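Long-range contacts in orotidine 5'-phosphate decarboxylase (Pyrococcus horikoshii, PDB 2CZD), which probably catalyses the decarboxylation of orotidine 5'-monophosphate to UMP, the last step of de novo UMP synthesis: residues Gly169-Ala174 with Lys199-Glu204; Gly156-Ala161 with Gly178-Ile183. All blocks are in the same frame, centred on the assembly; numbering follows the deposited sequence.

Interaction 1: residues Gly169-Ala174 with Lys199-Glu204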
ATOM      1  N   GLY B 169      23.723  -2.615 -24.243  1.00 13.37           N
ATOM      2  CA  GLY B 169      24.308  -1.393 -23.731  1.00 13.87           C
ATOM      3  C   GLY B 169      23.425  -0.648 -22.738  1.00 15.48           C
ATOM      4  O   GLY B 169      23.934   0.090 -21.894  1.00 14.62           O
ATOM      5  N   LYS B 170      22.115  -0.856 -22.825  1.00 11.69           N
ATOM      6  CA  LYS B 170      21.182  -0.162 -21.933  1.00 14.46           C
ATOM      7  C   LYS B 170      21.430  -0.383 -20.445  1.00 11.95           C
ATOM      8  O   LYS B 170      21.311   0.569 -19.668  1.00 13.70           O
ATOM      9  CB  LYS B 170      19.734  -0.555 -22.245  1.00 14.78           C
ATOM     10  CG  LYS B 170      19.227  -0.133 -23.611  1.00 18.52           C
ATOM     11  CD  LYS B 170      19.239   1.368 -23.767  1.00 23.61           C
ATOM     12  CE  LYS B 170      18.646   1.790 -25.105  1.00 27.37           C
ATOM     13  NZ  LYS B 170      18.811   3.255 -25.296  1.00 33.34           N
ATOM     14  N   ALA B 171      21.728  -1.621 -20.041  1.00 10.74           N
ATOM     15  CA  ALA B 171      21.949  -1.913 -18.620  1.00 11.87           C
ATOM     16  C   ALA B 171      23.222  -1.237 -18.124  1.00 12.73           C
ATOM     17  O   ALA B 171      23.223  -0.556 -17.086  1.00 12.81           O
ATOM     18  CB  ALA B 171      22.020  -3.420 -18.379  1.00 14.94           C
ATOM     19  N   LYS B 172      24.312  -1.402 -18.871  1.00 12.17           N
ATOM     20  CA  LYS B 172      25.558  -0.753 -18.481  1.00 14.24           C
ATOM     21  C   LYS B 172      25.384   0.777 -18.477  1.00 12.74           C
ATOM     22  O   LYS B 172      25.915   1.471 -17.598  1.00 13.30           O
ATOM     23  CB  LYS B 172      26.698  -1.134 -19.433  1.00 16.00           C
ATOM     24  CG  LYS B 172      28.007  -0.432 -19.107  1.00 21.79           C
ATOM     25  CD  LYS B 172      28.983  -0.480 -20.285  1.00 28.26           C
ATOM     26  CE  LYS B 172      29.562  -1.854 -20.473  1.00 29.28           C
ATOM     27  NZ  LYS B 172      30.769  -1.844 -21.357  1.00 30.81           N
ATOM     28  N   ASP B 173      24.648   1.314 -19.441  1.00 11.74           N
ATOM     29  CA  ASP B 173      24.434   2.747 -19.492  1.00 11.90           C
ATOM     30  C   ASP B 173      23.633   3.238 -18.281  1.00 12.71           C
ATOM     31  O   ASP B 173      23.896   4.319 -17.767  1.00 13.46           O
ATOM     32  CB  ASP B 173      23.740   3.132 -20.793  1.00 16.30           C
ATOM     33  CG  ASP B 173      24.686   3.084 -21.996  1.00 20.49           C
ATOM     34  OD1 ASP B 173      24.214   3.321 -23.121  1.00 29.23           O
ATOM     35  OD2 ASP B 173      25.897   2.812 -21.804  1.00 27.33           O
ATOM     36  N   ALA B 174      22.670   2.442 -17.822  1.00 11.24           N
ATOM     37  CA  ALA B 174      21.876   2.853 -16.660  1.00 11.21           C
ATOM     38  C   ALA B 174      22.776   2.959 -15.435  1.00 12.47           C
ATOM     39  O   ALA B 174      22.638   3.893 -14.629  1.00 11.61           O
ATOM     40  CB  ALA B 174      20.759   1.846 -16.396  1.00 11.76           C
ATOM     41  N   LYS B 199      23.003 -14.035 -15.910  1.00 12.53           N
ATOM     42  CA  LYS B 199      24.428 -13.923 -16.209  1.00 12.73           C
ATOM     43  C   LYS B 199      24.696 -12.957 -17.363  1.00 13.33           C
ATOM     44  O   LYS B 199      25.634 -12.173 -17.310  1.00 12.02           O
ATOM     45  CB  LYS B 199      24.997 -15.296 -16.579  1.00 14.21           C
ATOM     46  CG  LYS B 199      26.479 -15.268 -16.971  1.00 18.25           C
ATOM     47  CD  LYS B 199      26.992 -16.680 -17.253  1.00 21.19           C
ATOM     48  CE  LYS B 199      28.484 -16.677 -17.529  1.00 25.12           C
ATOM     49  NZ  LYS B 199      28.801 -15.897 -18.750  1.00 24.10           N
ATOM     50  N   ALA B 200      23.878 -13.014 -18.410  1.00 12.47           N
ATOM     51  CA  ALA B 200      24.092 -12.139 -19.561  1.00 12.28           C
ATOM     52  C   ALA B 200      23.992 -10.669 -19.166  1.00 14.48           C
ATOM     53  O   ALA B 200      24.802  -9.850 -19.593  1.00 15.07           O
ATOM     54  CB  ALA B 200      23.094 -12.457 -20.660  1.00 15.05           C
ATOM     55  N   ILE B 201      23.002 -10.334 -18.338  1.00 12.55           N
ATOM     56  CA  ILE B 201      22.843  -8.946 -17.906  1.00 10.95           C
ATOM     57  C   ILE B 201      24.004  -8.545 -16.991  1.00 11.92           C
ATOM     58  O   ILE B 201      24.608  -7.488 -17.158  1.00 11.98           O
ATOM     59  CB  ILE B 201      21.499  -8.761 -17.178  1.00 12.00           C
ATOM     60  CG1 ILE B 201      20.370  -9.091 -18.163  1.00 12.95           C
ATOM     61  CG2 ILE B 201      21.369  -7.311 -16.632  1.00 10.42           C
ATOM     62  CD1 ILE B 201      18.984  -9.301 -17.511  1.00 11.82           C
ATOM     63  N   TYR B 202      24.318  -9.416 -16.040  1.00 11.87           N
ATOM     64  CA  TYR B 202      25.421  -9.204 -15.119  1.00 15.40           C
ATOM     65  C   TYR B 202      26.722  -8.967 -15.903  1.00 16.14           C
ATOM     66  O   TYR B 202      27.465  -8.024 -15.608  1.00 17.97           O
ATOM     67  CB  TYR B 202      25.542 -10.419 -14.195  1.00 17.05           C
ATOM     68  CG  TYR B 202      26.742 -10.391 -13.280  1.00 23.47           C
ATOM     69  CD1 TYR B 202      27.994 -10.806 -13.731  1.00 26.81           C
ATOM     70  CD2 TYR B 202      26.624  -9.961 -11.957  1.00 28.58           C
ATOM     71  CE1 TYR B 202      29.103 -10.799 -12.886  1.00 30.92           C
ATOM     72  CE2 TYR B 202      27.730  -9.945 -11.101  1.00 30.80           C
ATOM     73  CZ  TYR B 202      28.964 -10.368 -11.573  1.00 33.06           C
ATOM     74  OH  TYR B 202      30.061 -10.372 -10.733  1.00 38.20           O
ATOM     75  N   ASP B 203      26.971  -9.795 -16.922  1.00 15.55           N
ATOM     76  CA  ASP B 203      28.177  -9.639 -17.740  1.00 16.27           C
ATOM     77  C   ASP B 203      28.224  -8.307 -18.489  1.00 15.70           C
ATOM     78  O   ASP B 203      29.294  -7.726 -18.670  1.00 16.63           O
ATOM     79  CB  ASP B 203      28.305 -10.788 -18.740  1.00 15.02           C
ATOM     80  CG  ASP B 203      28.731 -12.099 -18.084  1.00 17.90           C
ATOM     81  OD1 ASP B 203      29.230 -12.077 -16.932  1.00 18.72           O
ATOM     82  OD2 ASP B 203      28.580 -13.152 -18.751  1.00 22.28           O
ATOM     83  N   GLU B 204      27.081  -7.809 -18.948  1.00 14.61           N
ATOM     84  CA  GLU B 204      27.105  -6.528 -19.632  1.00 15.47           C
ATOM     85  C   GLU B 204      27.484  -5.426 -18.647  1.00 17.63           C
ATOM     86  O   GLU B 204      28.309  -4.573 -18.950  1.00 17.51           O
ATOM     87  CB  GLU B 204      25.750  -6.187 -20.264  1.00 14.02           C
ATOM     88  CG  GLU B 204      25.793  -4.809 -20.923  1.00 14.71           C
ATOM     89  CD  GLU B 204      24.484  -4.366 -21.541  1.00 16.95           C
ATOM     90  OE1 GLU B 204      23.942  -5.099 -22.402  1.00 17.67           O
ATOM     91  OE2 GLU B 204      24.012  -3.267 -21.181  1.00 14.34           O
TER
HETATM   92  O   HOH W   1      21.217  -4.225 -22.045  1.00 16.66           O

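Interaction 2: residues Gly156-Ala161 with Gly178-Ile183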
ATOM      1  N   GLY B 156      25.454   8.679  -1.041  1.00 16.45           N
ATOM      2  CA  GLY B 156      25.233   7.777   0.060  1.00 13.79           C
ATOM      3  C   GLY B 156      23.880   7.123  -0.107  1.00 12.81           C
ATOM      4  O   GLY B 156      23.671   6.038   0.421  1.00 15.91           O
ATOM      5  N   ILE B 157      22.951   7.795  -0.794  1.00  9.42           N
ATOM      6  CA  ILE B 157      21.647   7.177  -1.029  1.00  9.09           C
ATOM      7  C   ILE B 157      21.717   6.514  -2.395  1.00  8.74           C
ATOM      8  O   ILE B 157      22.054   7.174  -3.383  1.00 11.21           O
ATOM      9  CB  ILE B 157      20.499   8.220  -1.028  1.00  8.16           C
ATOM     10  CG1 ILE B 157      20.500   8.976   0.310  1.00 11.80           C
ATOM     11  CG2 ILE B 157      19.136   7.503  -1.232  1.00  7.59           C
ATOM     12  CD1 ILE B 157      19.519  10.147   0.379  1.00 11.91           C
ATOM     13  N   LYS B 158      21.402   5.222  -2.435  1.00  8.30           N
ATOM     14  CA  LYS B 158      21.458   4.442  -3.672  1.00 10.34           C
ATOM     15  C   LYS B 158      20.250   4.665  -4.575  1.00 10.81           C
ATOM     16  O   LYS B 158      19.201   5.168  -4.151  1.00 11.89           O
ATOM     17  CB  LYS B 158      21.526   2.941  -3.363  1.00 12.25           C
ATOM     18  CG  LYS B 158      22.590   2.504  -2.355  1.00 17.63           C
ATOM     19  CD  LYS B 158      23.980   2.730  -2.877  1.00 16.51           C
ATOM     20  CE  LYS B 158      25.018   2.230  -1.858  1.00 22.80           C
ATOM     21  NZ  LYS B 158      26.428   2.456  -2.284  1.00 22.26           N
ATOM     22  N   ILE B 159      20.434   4.314  -5.848  1.00  9.52           N
ATOM     23  CA  ILE B 159      19.361   4.392  -6.814  1.00  9.58           C
ATOM     24  C   ILE B 159      19.136   2.995  -7.398  1.00  8.10           C
ATOM     25  O   ILE B 159      20.091   2.313  -7.810  1.00 10.43           O
ATOM     26  CB  ILE B 159      19.700   5.364  -7.945  1.00  7.84           C
ATOM     27  CG1 ILE B 159      19.674   6.789  -7.398  1.00  9.03           C
ATOM     28  CG2 ILE B 159      18.689   5.247  -9.081  1.00 10.23           C
ATOM     29  CD1 ILE B 159      20.066   7.852  -8.447  1.00 11.61           C
ATOM     30  N   LEU B 160      17.883   2.557  -7.394  1.00  8.15           N
ATOM     31  CA  LEU B 160      17.509   1.263  -7.968  1.00 11.07           C
ATOM     32  C   LEU B 160      16.688   1.616  -9.204  1.00  9.99           C
ATOM     33  O   LEU B 160      15.738   2.385  -9.111  1.00 11.22           O
ATOM     34  CB  LEU B 160      16.669   0.444  -6.977  1.00 10.57           C
ATOM     35  CG  LEU B 160      17.412  -0.023  -5.720  1.00 10.95           C
ATOM     36  CD1 LEU B 160      17.379   1.082  -4.666  1.00 11.01           C
ATOM     37  CD2 LEU B 160      16.755  -1.280  -5.142  1.00 16.22           C
ATOM     38  N   ALA B 161      17.031   1.042 -10.356  1.00  8.23           N
ATOM     39  CA  ALA B 161      16.351   1.399 -11.603  1.00 10.86           C
ATOM     40  C   ALA B 161      15.663   0.269 -12.367  1.00  9.78           C
ATOM     41  O   ALA B 161      16.332  -0.640 -12.891  1.00 10.75           O
ATOM     42  CB  ALA B 161      17.337   2.097 -12.550  1.00 13.89           C
ATOM     43  N   GLY B 178      23.937   6.422 -13.065  1.00 11.08           N
ATOM     44  CA  GLY B 178      23.648   6.605 -11.647  1.00 12.16           C
ATOM     45  C   GLY B 178      22.925   5.465 -10.962  1.00 12.01           C
ATOM     46  O   GLY B 178      22.647   5.531  -9.758  1.00 11.51           O
ATOM     47  N   ALA B 179      22.609   4.411 -11.703  1.00  9.50           N
ATOM     48  CA  ALA B 179      21.921   3.296 -11.072  1.00 10.46           C
ATOM     49  C   ALA B 179      22.873   2.378 -10.312  1.00 12.41           C
ATOM     50  O   ALA B 179      23.814   1.816 -10.900  1.00 12.74           O
ATOM     51  CB  ALA B 179      21.162   2.464 -12.118  1.00 11.93           C
ATOM     52  N   ASP B 180      22.656   2.222  -9.004  1.00 10.04           N
ATOM     53  CA  ASP B 180      23.455   1.269  -8.236  1.00 10.42           C
ATOM     54  C   ASP B 180      22.978  -0.165  -8.474  1.00 11.52           C
ATOM     55  O   ASP B 180      23.763  -1.109  -8.402  1.00 12.17           O
ATOM     56  CB  ASP B 180      23.376   1.574  -6.744  1.00  9.32           C
ATOM     57  CG  ASP B 180      23.993   2.905  -6.418  1.00 12.50           C
ATOM     58  OD1 ASP B 180      23.239   3.887  -6.261  1.00 11.28           O
ATOM     59  OD2 ASP B 180      25.249   2.967  -6.346  1.00 11.89           O
ATOM     60  N   TYR B 181      21.674  -0.308  -8.719  1.00  9.69           N
ATOM     61  CA  TYR B 181      21.031  -1.588  -8.989  1.00  9.93           C
ATOM     62  C   TYR B 181      20.076  -1.437 -10.153  1.00  9.91           C
ATOM     63  O   TYR B 181      19.457  -0.376 -10.341  1.00 11.05           O
ATOM     64  CB  TYR B 181      20.183  -2.049  -7.792  1.00  9.61           C
ATOM     65  CG  TYR B 181      20.961  -2.239  -6.516  1.00 11.03           C
ATOM     66  CD1 TYR B 181      21.518  -3.479  -6.196  1.00  9.46           C
ATOM     67  CD2 TYR B 181      21.159  -1.169  -5.640  1.00 11.18           C
ATOM     68  CE1 TYR B 181      22.257  -3.654  -5.024  1.00 10.53           C
ATOM     69  CE2 TYR B 181      21.893  -1.327  -4.476  1.00 10.27           C
ATOM     70  CZ  TYR B 181      22.437  -2.564  -4.174  1.00 13.20           C
ATOM     71  OH  TYR B 181      23.173  -2.715  -3.028  1.00 16.93           O
ATOM     72  N   ILE B 182      19.952  -2.522 -10.918  1.00 10.98           N
ATOM     73  CA  ILE B 182      19.034  -2.592 -12.032  1.00 11.36           C
ATOM     74  C   ILE B 182      17.979  -3.603 -11.572  1.00 11.92           C
ATOM     75  O   ILE B 182      18.338  -4.694 -11.110  1.00 12.38           O
ATOM     76  CB  ILE B 182      19.727  -3.153 -13.293  1.00 15.43           C
ATOM     77  CG1 ILE B 182      20.892  -2.238 -13.700  1.00 19.68           C
ATOM     78  CG2 ILE B 182      18.720  -3.272 -14.415  1.00 19.18           C
ATOM     79  CD1 ILE B 182      20.450  -0.837 -14.005  1.00 17.92           C
ATOM     80  N   ILE B 183      16.698  -3.233 -11.641  1.00 10.29           N
ATOM     81  CA  ILE B 183      15.617  -4.147 -11.254  1.00  9.83           C
ATOM     82  C   ILE B 183      15.146  -4.830 -12.535  1.00 10.04           C
ATOM     83  O   ILE B 183      14.738  -4.168 -13.497  1.00 10.84           O
ATOM     84  CB  ILE B 183      14.440  -3.380 -10.618  1.00  8.95           C
ATOM     85  CG1 ILE B 183      14.913  -2.767  -9.298  1.00  8.37           C
ATOM     86  CG2 ILE B 183      13.236  -4.291 -10.429  1.00 12.86           C
ATOM     87  CD1 ILE B 183      13.904  -1.799  -8.704  1.00 11.24           C
TER

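Interaction 1: residues Gly169-Ala174 with Lys199-Glu204
The N-terminal turn of helix 170-177 receives the carboxylate of Glu-204, which reaches it from helix 194-205 and meets the backbone of Gly-169 and Lys-172. Glu-204 gets there fully stretched: CG lies anti to the backbone N (chi1 178°) and the chain continues extended to CD. Gly-169 N, at the N-cap position, donates to Glu-204 OE1 over 3.1 Å, almost straight at 175° but from above the carboxylate plane. The other oxygen, Glu-204 OE2, takes Lys-172 N at 3.0 Å on its anti lone pair. A water adds a further donor to Glu-204 OE1, 2.9 Å away. An anion among the first-turn amides of a helix is favourably placed, and the helix end would probably favour the charged form of Glu-204.

Gly-169 to Lys-172 belong to the substrate-binding run Pro-162 to Lys-172 that follows strand 158-161 of the TIM barrel, so the contact ties the start of that helix to the last barrel helix. The segment axes approach to 9.1 Å with a signed crossing angle of -49°. Beside the polar grip, Ala-171 CB meets Glu-204 OE2 at 3.4 Å and Ile-201 CG2 at 4.3 Å, while Ile-201 also packs on Val-184 and Ile-2 of the barrel strands. Lys-172 runs alongside the end of helix 194-205, its CE 3.4 Å from Glu-204 O. A bend at chi3 carries its amine off, leaving NZ 6.9 Å from Glu-204 OE2, and there it makes a weak hydrogen bond to Gly-207 O.

Interaction 2: residues Gly156-Ala161 with Gly178-Ile183
Leu-160 pairs with Tyr-181 and Ala-161 with Ile-182 as parallel bridges between strands 158-161 and 181-184, whose segment axes differ by 27°. The backbone ladder has Ala-161 N donating to Tyr-181 O at 2.8 Å and Ile-183 N to Ala-161 O at 2.9 Å. At the strand entrance Ile-159 O accepts twice, from Asp-180 N at 2.8 Å with a bent 134° angle and from Tyr-181 N at 3.2 Å in the carbonyl plane.

One side chain joins the polar set. With CG anti to its carbonyl carbon (chi1 -65°), Asp-180 presents the anti lone pair of OD1 to Ile-159 N, 2.9 Å away. Lys-158 crosses this carboxylate at about a right angle, CD 3.5 Å from Asp-180 CG, yet its NZ stays beyond salt-bridge range. Trading Asp-180 for an alanine removes that oxygen, which would probably leave Ile-159 N without its acceptor and the Lys-158 chain freer to swing.

Apolar contacts fall on both faces. Leu-160 and Tyr-181 lie side by side, CG to CD2 3.9 Å, both touching Val-3 of the neighbouring strand 2-5, on the barrel interior; on the helix-facing side Ala-161 CB meets Ala-179 CB at 3.9 Å.

In this beta-alpha-beta unit the Asp-180 carboxylate extends the bonding one residue ahead of the first bridge, so the register probably rests on backbone hydrogen bonds and one side chain rather than on a charge pair.

Both contacts involve the same beta-alpha-beta unit: helix 170-177 follows strand 158-161 and leads into strand 181-184, so interaction 2 joins the two strands while interaction 1 fastens their connecting helix to helix 194-205. Interaction 2 is buried in the barrel wall and buries about twice the surface; a backbone ladder carries most of its hydrogen bonds and apolar side chains flank it. Interaction 1 lies on the outer helical layer near the surface, where a single carboxylate takes both direct hydrogen bonds and a water adds a bridge that is weak on one side. Their centres are 14 Å apart, and they touch: Ala-174 O is 3.0 Å from Ala-179 N, a probable hydrogen bond, and Ala-174 CB packs on Ile-182 CD1 at 3.6 Å.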